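Local coordinates for transcriptional regulator (Bacillus halodurans, PDB 1Z4E), which probably transfers acyl groups as a GNAT-fold acyltransferase, although it is named a transcriptional regulator and its substrate is not known, at residues A[10-15]-A[46-50]; A[68-74]-A[86-92]. All coordinates share one frame; numbering follows the deposited sequence.

Contact 1 (A[10-15]-A[46-50]); sequences ATEGDL and FKEIK
The Phe46 ring runs its far end against the turn that follows strand 6-9, where CZ lies 3.5 Å from Thr11 C. In this GNAT fold the turn leads from the first strand into helix 15-24, and the contact joins it to helix 40-51. CG of Phe46 stands anti to its backbone N (chi1 -176°), which carries the ring out from the helix toward the turn. Ala10 O and Glu12 OE2 both approach the ring at its edge, near its plane. Leu15, running past the ring in the opposite direction, brings CD1 to 4.1 Å from Phe46 CD1, while Met18 and Leu57 also touch the ring. The turn itself is braced by Asp14: its OD2 accepts a hydrogen bond from Thr11 N, 35° out of the carboxylate plane, and also forms a salt bridge with Arg8. One turn of helix beyond Phe46, the extended Lys50 side chain reaches back at about a right angle to Glu12, whose own chain bends at chi2 (78°) to bring its carboxylate over. The resulting salt bridge joins two solvent-exposed side chains, with Lys50 NZ 2.6 Å from Glu12 OE2, on the syn lone pair of that oxygen.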
loop_
_atom_site.group_PDB
_atom_site.type_symbol
_atom_site.label_atom_id
_atom_site.label_comp_id
_atom_site.label_asym_id
_atom_site.label_seq_id
_atom_site.Cartn_x
_atom_site.Cartn_y
_atom_site.Cartn_z
ATOM N N ALA A 10 2.133 17.681 -7.785
ATOM C CA ALA A 10 1.914 18.856 -6.950
ATOM C C ALA A 10 3.237 19.529 -6.588
ATOM O O ALA A 10 4.297 18.908 -6.654
ATOM C CB ALA A 10 1.171 18.449 -5.669
ATOM N N THR A 11 3.178 20.809 -6.229
ATOM C CA THR A 11 4.376 21.529 -5.789
ATOM C C THR A 11 3.998 22.184 -4.454
ATOM O O THR A 11 2.854 22.069 -4.012
ATOM C CB THR A 11 4.814 22.628 -6.793
ATOM O OG1 THR A 11 3.850 23.683 -6.804
ATOM C CG2 THR A 11 4.945 22.047 -8.201
ATOM N N GLU A 12 4.948 22.860 -3.815
ATOM C CA GLU A 12 4.684 23.509 -2.538
ATOM C C GLU A 12 3.534 24.507 -2.625
ATOM O O GLU A 12 2.797 24.715 -1.654
ATOM C CB GLU A 12 5.946 24.216 -2.032
ATOM C CG GLU A 12 7.073 23.264 -1.627
ATOM C CD GLU A 12 7.846 22.708 -2.812
ATOM O OE1 GLU A 12 7.558 23.099 -3.969
ATOM O OE2 GLU A 12 8.751 21.884 -2.583
ATOM N N GLY A 13 3.375 25.111 -3.798
ATOM C CA GLY A 13 2.314 26.077 -4.000
ATOM C C GLY A 13 0.903 25.509 -3.914
ATOM O O GLY A 13 -0.058 26.264 -3.755
ATOM N N ASP A 14 0.772 24.187 -4.012
ATOM C CA ASP A 14 -0.540 23.538 -3.954
ATOM C C ASP A 14 -0.867 23.021 -2.559
ATOM O O ASP A 14 -2.017 22.662 -2.275
ATOM C CB ASP A 14 -0.588 22.331 -4.902
ATOM C CG ASP A 14 -0.161 22.668 -6.309
ATOM O OD1 ASP A 14 -0.626 23.696 -6.840
ATOM O OD2 ASP A 14 0.630 21.895 -6.891
ATOM N N LEU A 15 0.143 22.974 -1.697
ATOM C CA LEU A 15 -0.029 22.417 -0.359
ATOM C C LEU A 15 -1.189 22.972 0.444
ATOM O O LEU A 15 -1.936 22.211 1.051
ATOM C CB LEU A 15 1.263 22.556 0.450
ATOM C CG LEU A 15 1.289 21.741 1.751
ATOM C CD1 LEU A 15 1.013 20.265 1.456
ATOM C CD2 LEU A 15 2.649 21.898 2.420
ATOM N N PHE A 46 5.286 16.339 3.079
ATOM C CA PHE A 46 5.419 16.784 1.696
ATOM C C PHE A 46 6.857 16.671 1.220
ATOM O O PHE A 46 7.112 16.203 0.111
ATOM C CB PHE A 46 4.954 18.236 1.521
ATOM C CG PHE A 46 4.980 18.699 0.091
ATOM C CD1 PHE A 46 3.912 18.424 -0.763
ATOM C CD2 PHE A 46 6.106 19.341 -0.426
ATOM C CE1 PHE A 46 3.964 18.777 -2.116
ATOM C CE2 PHE A 46 6.169 19.698 -1.780
ATOM C CZ PHE A 46 5.097 19.414 -2.626
ATOM N N LYS A 47 7.796 17.110 2.056
ATOM C CA LYS A 47 9.214 17.055 1.713
ATOM C C LYS A 47 9.704 15.622 1.507
ATOM O O LYS A 47 10.476 15.350 0.586
ATOM C CB LYS A 47 10.054 17.734 2.801
ATOM C CG LYS A 47 9.869 19.250 2.893
ATOM C CD LYS A 47 10.794 19.844 3.962
ATOM C CE LYS A 47 10.665 21.359 4.053
ATOM N NZ LYS A 47 11.558 21.913 5.111
ATOM N N GLU A 48 9.266 14.711 2.371
ATOM C CA GLU A 48 9.670 13.309 2.262
ATOM C C GLU A 48 9.138 12.711 0.960
ATOM O O GLU A 48 9.848 11.993 0.258
ATOM C CB GLU A 48 9.140 12.508 3.453
ATOM C CG GLU A 48 9.693 12.961 4.795
ATOM C CD GLU A 48 11.202 12.823 4.877
ATOM O OE1 GLU A 48 11.705 11.685 4.757
ATOM O OE2 GLU A 48 11.886 13.857 5.056
ATOM N N ILE A 49 7.886 13.028 0.640
ATOM C CA ILE A 49 7.255 12.537 -0.580
ATOM C C ILE A 49 7.987 13.094 -1.803
ATOM O O ILE A 49 8.298 12.362 -2.749
ATOM C CB ILE A 49 5.767 12.973 -0.629
ATOM C CG1 ILE A 49 4.982 12.240 0.469
ATOM C CG2 ILE A 49 5.175 12.696 -2.009
ATOM C CD1 ILE A 49 3.556 12.751 0.670
ATOM N N LYS A 50 8.283 14.389 -1.764
ATOM C CA LYS A 50 8.961 15.054 -2.871
ATOM C C LYS A 50 10.319 14.443 -3.209
ATOM O O LYS A 50 10.636 14.252 -4.380
ATOM C CB LYS A 50 9.145 16.548 -2.562
ATOM C CG LYS A 50 9.795 17.345 -3.686
ATOM C CD LYS A 50 10.035 18.795 -3.284
ATOM C CE LYS A 50 10.598 19.609 -4.444
ATOM N NZ LYS A 50 10.722 21.060 -4.097
#

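Contact 2 (A[68-74]-A[86-92])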
loop_
_atom_site.group_PDB
_atom_site.type_symbol
_atom_site.label_atom_id
_atom_site.label_comp_id
_atom_site.label_asym_id
_atom_site.label_seq_id
_atom_site.Cartn_x
_atom_site.Cartn_y
_atom_site.Cartn_z
ATOM N N GLY A 68 -8.787 18.452 -7.503
ATOM C CA GLY A 68 -8.670 17.037 -7.205
ATOM C C GLY A 68 -7.247 16.674 -6.839
ATOM O O GLY A 68 -6.306 17.359 -7.230
ATOM N N MET A 69 -7.084 15.593 -6.085
ATOM C CA MET A 69 -5.757 15.161 -5.669
ATOM C C MET A 69 -5.741 13.677 -5.325
ATOM O O MET A 69 -6.783 13.067 -5.088
ATOM C CB MET A 69 -5.311 15.957 -4.422
ATOM C CG MET A 69 -6.145 15.656 -3.162
ATOM S SD MET A 69 -5.792 16.681 -1.667
ATOM C CE MET A 69 -4.309 15.892 -1.088
ATOM N N LEU A 70 -4.542 13.107 -5.302
ATOM C CA LEU A 70 -4.347 11.722 -4.901
ATOM C C LEU A 70 -2.856 11.520 -4.715
ATOM O O LEU A 70 -2.042 12.327 -5.183
ATOM C CB LEU A 70 -4.881 10.735 -5.955
ATOM C CG LEU A 70 -4.224 10.637 -7.341
ATOM C CD1 LEU A 70 -2.829 10.022 -7.235
ATOM C CD2 LEU A 70 -5.086 9.777 -8.241
ATOM N N GLN A 71 -2.496 10.462 -4.004
ATOM C CA GLN A 71 -1.093 10.133 -3.827
ATOM C C GLN A 71 -0.942 8.768 -4.466
ATOM O O GLN A 71 -1.858 7.945 -4.407
ATOM C CB GLN A 71 -0.706 10.060 -2.349
ATOM C CG GLN A 71 0.812 9.938 -2.150
ATOM C CD GLN A 71 1.235 9.958 -0.689
ATOM O OE1 GLN A 71 0.562 10.548 0.155
ATOM N NE2 GLN A 71 2.369 9.336 -0.389
ATOM N N VAL A 72 0.193 8.530 -5.109
ATOM C CA VAL A 72 0.430 7.241 -5.730
ATOM C C VAL A 72 1.860 6.824 -5.404
ATOM O O VAL A 72 2.787 7.645 -5.448
ATOM C CB VAL A 72 0.192 7.301 -7.259
ATOM C CG1 VAL A 72 1.180 8.260 -7.911
ATOM C CG2 VAL A 72 0.304 5.900 -7.863
ATOM N N THR A 73 2.023 5.557 -5.033
ATOM C CA THR A 73 3.325 5.008 -4.668
ATOM C C THR A 73 3.621 3.770 -5.514
ATOM O O THR A 73 2.783 2.868 -5.624
ATOM C CB THR A 73 3.351 4.606 -3.180
ATOM O OG1 THR A 73 2.523 3.452 -2.987
ATOM C CG2 THR A 73 2.808 5.722 -2.318
ATOM N N PHE A 74 4.811 3.738 -6.109
ATOM C CA PHE A 74 5.242 2.631 -6.961
ATOM C C PHE A 74 6.239 1.831 -6.142
ATOM O O PHE A 74 7.268 2.361 -5.727
ATOM C CB PHE A 74 5.902 3.186 -8.222
ATOM C CG PHE A 74 5.067 4.211 -8.927
ATOM C CD1 PHE A 74 3.924 3.840 -9.622
ATOM C CD2 PHE A 74 5.407 5.561 -8.864
ATOM C CE1 PHE A 74 3.122 4.801 -10.247
ATOM C CE2 PHE A 74 4.618 6.527 -9.482
ATOM C CZ PHE A 74 3.473 6.149 -10.174
ATOM N N ALA A 86 1.431 -0.269 -8.112
ATOM C CA ALA A 86 1.185 1.136 -7.841
ATOM C C ALA A 86 0.011 1.156 -6.863
ATOM O O ALA A 86 -1.023 0.534 -7.125
ATOM C CB ALA A 86 0.804 1.879 -9.121
ATOM N N THR A 87 0.179 1.845 -5.738
ATOM C CA THR A 87 -0.890 1.963 -4.752
ATOM C C THR A 87 -1.355 3.415 -4.727
ATOM O O THR A 87 -0.553 4.339 -4.522
ATOM C CB THR A 87 -0.416 1.576 -3.328
ATOM O OG1 THR A 87 0.058 0.228 -3.332
ATOM C CG2 THR A 87 -1.559 1.697 -2.329
ATOM N N ILE A 88 -2.648 3.609 -4.961
ATOM C CA ILE A 88 -3.258 4.931 -4.947
ATOM C C ILE A 88 -3.868 5.132 -3.573
ATOM O O ILE A 88 -4.497 4.218 -3.033
ATOM C CB ILE A 88 -4.364 5.044 -6.005
ATOM C CG1 ILE A 88 -3.743 4.982 -7.400
ATOM C CG2 ILE A 88 -5.145 6.340 -5.811
ATOM C CD1 ILE A 88 -4.760 5.025 -8.520
ATOM N N GLU A 89 -3.696 6.328 -3.015
ATOM C CA GLU A 89 -4.215 6.628 -1.685
ATOM C C GLU A 89 -4.841 8.016 -1.594
ATOM O O GLU A 89 -4.319 8.981 -2.148
ATOM C CB GLU A 89 -3.084 6.519 -0.656
ATOM C CG GLU A 89 -3.452 6.925 0.767
ATOM C CD GLU A 89 -4.547 6.055 1.368
ATOM O OE1 GLU A 89 -4.496 4.824 1.189
ATOM O OE2 GLU A 89 -5.451 6.608 2.032
ATOM N N GLY A 90 -5.974 8.093 -0.899
ATOM C CA GLY A 90 -6.657 9.357 -0.693
ATOM C C GLY A 90 -7.032 10.166 -1.918
ATOM O O GLY A 90 -6.591 11.303 -2.077
ATOM N N VAL A 91 -7.842 9.580 -2.790
ATOM C CA VAL A 91 -8.294 10.281 -3.977
ATOM C C VAL A 91 -9.402 11.212 -3.495
ATOM O O VAL A 91 -10.403 10.757 -2.943
ATOM C CB VAL A 91 -8.867 9.306 -5.021
ATOM C CG1 VAL A 91 -9.400 10.082 -6.222
ATOM C CG2 VAL A 91 -7.782 8.337 -5.470
ATOM N N ARG A 92 -9.211 12.510 -3.680
ATOM C CA ARG A 92 -10.210 13.484 -3.255
ATOM C C ARG A 92 -10.580 14.409 -4.410
ATOM O O ARG A 92 -9.727 14.776 -5.220
ATOM C CB ARG A 92 -9.661 14.325 -2.095
ATOM C CG ARG A 92 -9.213 13.527 -0.866
ATOM C CD ARG A 92 -10.391 13.092 0.009
ATOM N NE ARG A 92 -9.935 12.421 1.227
ATOM C CZ ARG A 92 -9.794 11.103 1.360
ATOM N NH1 ARG A 92 -10.080 10.289 0.346
ATOM N NH2 ARG A 92 -9.370 10.596 2.513
HETATM O O HOH W 1 2.587 -0.151 -4.209
#
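Strands 68-74 and 86-92 run antiparallel, their axes 4.6 Å apart at closest approach, and six backbone hydrogen bonds join the hydrogen-bonded pairs Met69-Arg92, Gln71-Glu89 and Thr73-Thr87. These are neighbouring strands in the central sheet of the GNAT fold. A beta bulge shifts the register by one residue between the first two pairs; Gly90, with positive phi (56°), and Val91 together lie opposite Leu70. Within the bulge, Leu70 and Val91 lie side by side, with Leu70 CB 3.8 Å from Val91 CG2. Val72, Phe74, Ala86 and Ile88 share one face of the sheet. There Val72 CG2, anti to the backbone N, touches both Ala86 CB and Ile88 CG1, at 4.2 Å from each, and Phe74 CD1 comes within 3.7 Å of Ala86 CB. Helix 102-116 packs against this side through contacts with Leu70, Phe74 and Ala86.

Met69, Gln71, Thr73, Thr87, Glu89 and Arg92 emerge on the other face, where Met69 CG meets Arg92 CB at 3.9 Å before the arginine chain bends away. Gln71 NE2 bonds to Asn55 OD1 and to Pro76 O of the second subunit, while Glu89 forms a salt bridge with Arg85 of the second subunit, so this face also serves the dimer. Thr73 and Thr87 point the same way, with Thr73 OG1 3.5 Å from Thr87 CB. Thr87 OG1 bonds instead to Gln123 NE2 and to a water 2.7 Å away, which in turn donates a weak bond to Thr73 O.

Overall arrangement
From the N terminus, the chain leaves strand 6-9 and enters the turn at 10-15; contact 1 closes a loop of 30 intervening residues, containing nearly all of helix 15-24 and the start of helix 40-51. Only after strand 55-62 does contact 2 open, and its 11 intervening residues include the short helix 79-82. The two loops therefore follow in series, neither nested nor crossed. Contact 1 lies toward the periphery, about 13 Å from the chain centre, whereas contact 2 occupies the middle of the sheet; their own centres are about 14 Å apart. Ile49 CD1 meets Gln71 OE1 at 3.8 Å, linking helix 40-51 to the sheet, and both contacts border the second subunit.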